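Local atomic coordinates of lipoprotein (Mycoplasma mycoides subsp. capri, PDB entry 7ADK), a protein that probably cleaves peptide bonds, as a lipoprotein of a mycoplasma peptidase family (DUF31) in the chymotrypsin-like PA clan. Residues N439-Y444 with K577-I582. Numbering follows the deposited sequence.
Sequences NPTKFY and KLISKI
The ring of Phe-443 meets Ile-579 through a single corner: its CE1 lies 3.8 Å from Ile-579 CG2, and the methyl approaches the ring obliquely. Phe-443 turns its side chain to the helix, while Ile-428 of strand 421-433 also packs against it. The same Ile-579 CG2 has a polar neighbour, the carbonyl oxygen Pro-440 O at 3.7 Å, so the methyl rests against the carbonyl oxygen and the ring corner together, both on one side of it. The other branch goes a different way. With CG1 beside the backbone N (chi1 -68°) and the chain then extended (chi2 170°), CD1 is carried to Thr-441, 3.8 Å from its methyl CG2. In Thr-441 the hydroxyl OG1 sits between the backbone N and the carbonyl carbon (chi1 62°), which leaves CG2 beside the N, and it is this methyl that meets CD1. One forked side chain thus does all the touching for the helix, and the packing is apolar apart from that carbonyl. The contact is small, burying about 124 Å² in all, with the backbones nearest at Thr-441 and Ile-579, whose CA atoms are 6.9 Å apart. A polar tie lies close by: Asn-439 ND2 hydrogen-bonds to Asn-576 OD1, near the start of the same helix. At the other end, Arg-466 of strand 461-467 donates to the carbonyls of Lys-581 and Ile-582. Short helix 575-582 packs against the entry to strand 442-447, which runs antiparallel between strands 421-433 and 541-546 in the large antiparallel sheet of the peptidase region.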
ATOM      1  N   ASN B 439     -29.876   2.289 -26.578  1.00 87.32           N
ATOM      2  CA  ASN B 439     -29.818   2.668 -25.157  1.00 87.32           C
ATOM      3  C   ASN B 439     -30.251   1.502 -24.236  1.00 87.32           C
ATOM      4  O   ASN B 439     -31.400   1.474 -23.795  1.00 87.32           O
ATOM      5  CB  ASN B 439     -30.617   3.983 -24.921  1.00 87.32           C
ATOM      6  CG  ASN B 439     -32.066   4.025 -25.406  1.00 87.32           C
ATOM      7  OD1 ASN B 439     -32.513   3.275 -26.258  1.00 87.32           O
ATOM      8  ND2 ASN B 439     -32.859   4.922 -24.891  1.00 87.32           N
ATOM      9  N   PRO B 440     -29.372   0.517 -23.954  1.00 73.75           N
ATOM     10  CA  PRO B 440     -29.697  -0.666 -23.152  1.00 73.75           C
ATOM     11  C   PRO B 440     -29.713  -0.395 -21.645  1.00 73.75           C
ATOM     12  O   PRO B 440     -28.994   0.464 -21.151  1.00 73.75           O
ATOM     13  CB  PRO B 440     -28.630  -1.695 -23.517  1.00 73.75           C
ATOM     14  CG  PRO B 440     -27.409  -0.827 -23.772  1.00 73.75           C
ATOM     15  CD  PRO B 440     -28.001   0.412 -24.425  1.00 73.75           C
ATOM     16  N   THR B 441     -30.501  -1.163 -20.897  1.00 68.41           N
ATOM     17  CA  THR B 441     -30.662  -1.024 -19.432  1.00 68.41           C
ATOM     18  C   THR B 441     -30.465  -2.312 -18.625  1.00 68.41           C
ATOM     19  O   THR B 441     -30.264  -2.246 -17.413  1.00 68.41           O
ATOM     20  CB  THR B 441     -32.051  -0.467 -19.090  1.00 68.41           C
ATOM     21  OG1 THR B 441     -33.045  -1.362 -19.525  1.00 68.41           O
ATOM     22  CG2 THR B 441     -32.332   0.879 -19.728  1.00 68.41           C
ATOM     23  N   LYS B 442     -30.483  -3.484 -19.268  1.00 64.19           N
ATOM     24  CA  LYS B 442     -30.470  -4.800 -18.624  1.00 64.19           C
ATOM     25  C   LYS B 442     -29.248  -5.603 -19.057  1.00 64.19           C
ATOM     26  O   LYS B 442     -29.120  -5.986 -20.216  1.00 64.19           O
ATOM     27  CB  LYS B 442     -31.802  -5.485 -18.947  1.00 64.19           C
ATOM     28  CG  LYS B 442     -32.101  -6.680 -18.042  1.00 64.19           C
ATOM     29  CD  LYS B 442     -33.575  -7.061 -18.175  1.00 64.19           C
ATOM     30  CE  LYS B 442     -33.981  -8.049 -17.091  1.00 64.19           C
ATOM     31  NZ  LYS B 442     -35.402  -7.915 -16.719  1.00 64.19           N
ATOM     32  N   PHE B 443     -28.335  -5.812 -18.115  1.00 62.54           N
ATOM     33  CA  PHE B 443     -26.960  -6.262 -18.347  1.00 62.54           C
ATOM     34  C   PHE B 443     -26.666  -7.586 -17.651  1.00 62.54           C
ATOM     35  O   PHE B 443     -27.215  -7.864 -16.591  1.00 62.54           O
ATOM     36  CB  PHE B 443     -25.974  -5.199 -17.863  1.00 62.54           C
ATOM     37  CG  PHE B 443     -25.897  -3.974 -18.741  1.00 62.54           C
ATOM     38  CD1 PHE B 443     -26.854  -2.959 -18.635  1.00 62.54           C
ATOM     39  CD2 PHE B 443     -24.862  -3.855 -19.673  1.00 62.54           C
ATOM     40  CE1 PHE B 443     -26.757  -1.811 -19.425  1.00 62.54           C
ATOM     41  CE2 PHE B 443     -24.756  -2.704 -20.463  1.00 62.54           C
ATOM     42  CZ  PHE B 443     -25.697  -1.680 -20.328  1.00 62.54           C
ATOM     43  N   TYR B 444     -25.774  -8.382 -18.242  1.00 61.56           N
ATOM     44  CA  TYR B 444     -25.362  -9.699 -17.780  1.00 61.56           C
ATOM     45  C   TYR B 444     -23.866  -9.725 -17.536  1.00 61.56           C
ATOM     46  O   TYR B 444     -23.070  -9.240 -18.346  1.00 61.56           O
ATOM     47  CB  TYR B 444     -25.788 -10.787 -18.763  1.00 61.56           C
ATOM     48  CG  TYR B 444     -27.259 -10.762 -19.067  1.00 61.56           C
ATOM     49  CD1 TYR B 444     -27.754  -9.860 -20.016  1.00 61.56           C
ATOM     50  CD2 TYR B 444     -28.146 -11.558 -18.330  1.00 61.56           C
ATOM     51  CE1 TYR B 444     -29.135  -9.680 -20.161  1.00 61.56           C
ATOM     52  CE2 TYR B 444     -29.527 -11.406 -18.513  1.00 61.56           C
ATOM     53  CZ  TYR B 444     -30.026 -10.434 -19.386  1.00 61.56           C
ATOM     54  OH  TYR B 444     -31.354 -10.183 -19.425  1.00 61.56           O
ATOM     55  N   LYS B 577     -27.748   8.378 -19.400  1.00 78.46           N
ATOM     56  CA  LYS B 577     -26.374   8.814 -19.136  1.00 78.46           C
ATOM     57  C   LYS B 577     -25.809   8.208 -17.859  1.00 78.46           C
ATOM     58  O   LYS B 577     -24.660   7.800 -17.850  1.00 78.46           O
ATOM     59  CB  LYS B 577     -26.291  10.341 -19.116  1.00 78.46           C
ATOM     60  CG  LYS B 577     -26.446  10.925 -20.519  1.00 78.46           C
ATOM     61  CD  LYS B 577     -26.082  12.408 -20.601  1.00 78.46           C
ATOM     62  CE  LYS B 577     -27.005  13.340 -19.823  1.00 78.46           C
ATOM     63  NZ  LYS B 577     -28.336  13.465 -20.429  1.00 78.46           N
ATOM     64  N   LEU B 578     -26.600   8.061 -16.811  1.00 74.27           N
ATOM     65  CA  LEU B 578     -26.170   7.428 -15.575  1.00 74.27           C
ATOM     66  C   LEU B 578     -25.877   5.938 -15.773  1.00 74.27           C
ATOM     67  O   LEU B 578     -24.860   5.466 -15.297  1.00 74.27           O
ATOM     68  CB  LEU B 578     -27.168   7.695 -14.470  1.00 74.27           C
ATOM     69  CG  LEU B 578     -26.837   7.221 -13.091  1.00 74.27           C
ATOM     70  CD1 LEU B 578     -25.595   7.647 -12.595  1.00 74.27           C
ATOM     71  CD2 LEU B 578     -27.807   7.589 -12.127  1.00 74.27           C
ATOM     72  N   ILE B 579     -26.665   5.204 -16.560  1.00 69.69           N
ATOM     73  CA  ILE B 579     -26.350   3.809 -16.921  1.00 69.69           C
ATOM     74  C   ILE B 579     -25.071   3.726 -17.758  1.00 69.69           C
ATOM     75  O   ILE B 579     -24.266   2.818 -17.570  1.00 69.69           O
ATOM     76  CB  ILE B 579     -27.553   3.117 -17.601  1.00 69.69           C
ATOM     77  CG1 ILE B 579     -28.671   2.936 -16.559  1.00 69.69           C
ATOM     78  CG2 ILE B 579     -27.181   1.758 -18.203  1.00 69.69           C
ATOM     79  CD1 ILE B 579     -30.016   2.489 -17.118  1.00 69.69           C
ATOM     80  N   SER B 580     -24.826   4.695 -18.628  1.00 67.20           N
ATOM     81  CA  SER B 580     -23.585   4.745 -19.393  1.00 67.20           C
ATOM     82  C   SER B 580     -22.371   5.066 -18.525  1.00 67.20           C
ATOM     83  O   SER B 580     -21.358   4.412 -18.689  1.00 67.20           O
ATOM     84  CB  SER B 580     -23.694   5.729 -20.548  1.00 67.20           C
ATOM     85  OG  SER B 580     -24.744   5.358 -21.407  1.00 67.20           O
ATOM     86  N   LYS B 581     -22.470   5.974 -17.548  1.00 66.44           N
ATOM     87  CA  LYS B 581     -21.398   6.246 -16.573  1.00 66.44           C
ATOM     88  C   LYS B 581     -21.167   5.082 -15.607  1.00 66.44           C
ATOM     89  O   LYS B 581     -20.021   4.818 -15.266  1.00 66.44           O
ATOM     90  CB  LYS B 581     -21.684   7.553 -15.816  1.00 66.44           C
ATOM     91  CG  LYS B 581     -21.561   8.813 -16.676  1.00 66.44           C
ATOM     92  CD  LYS B 581     -20.141   9.178 -17.133  1.00 66.44           C
ATOM     93  CE  LYS B 581     -19.227   9.632 -15.993  1.00 66.44           C
ATOM     94  NZ  LYS B 581     -17.931  10.103 -16.500  1.00 66.44           N
ATOM     95  N   ILE B 582     -22.179   4.307 -15.225  1.00 63.55           N
ATOM     96  CA  ILE B 582     -22.039   3.059 -14.458  1.00 63.55           C
ATOM     97  C   ILE B 582     -21.269   2.000 -15.256  1.00 63.55           C
ATOM     98  O   ILE B 582     -20.269   1.448 -14.797  1.00 63.55           O
ATOM     99  CB  ILE B 582     -23.434   2.533 -14.027  1.00 63.55           C
ATOM    100  CG1 ILE B 582     -24.015   3.415 -12.912  1.00 63.55           C
ATOM    101  CG2 ILE B 582     -23.364   1.094 -13.513  1.00 63.55           C
ATOM    102  CD1 ILE B 582     -25.522   3.276 -12.699  1.00 63.55           C
TER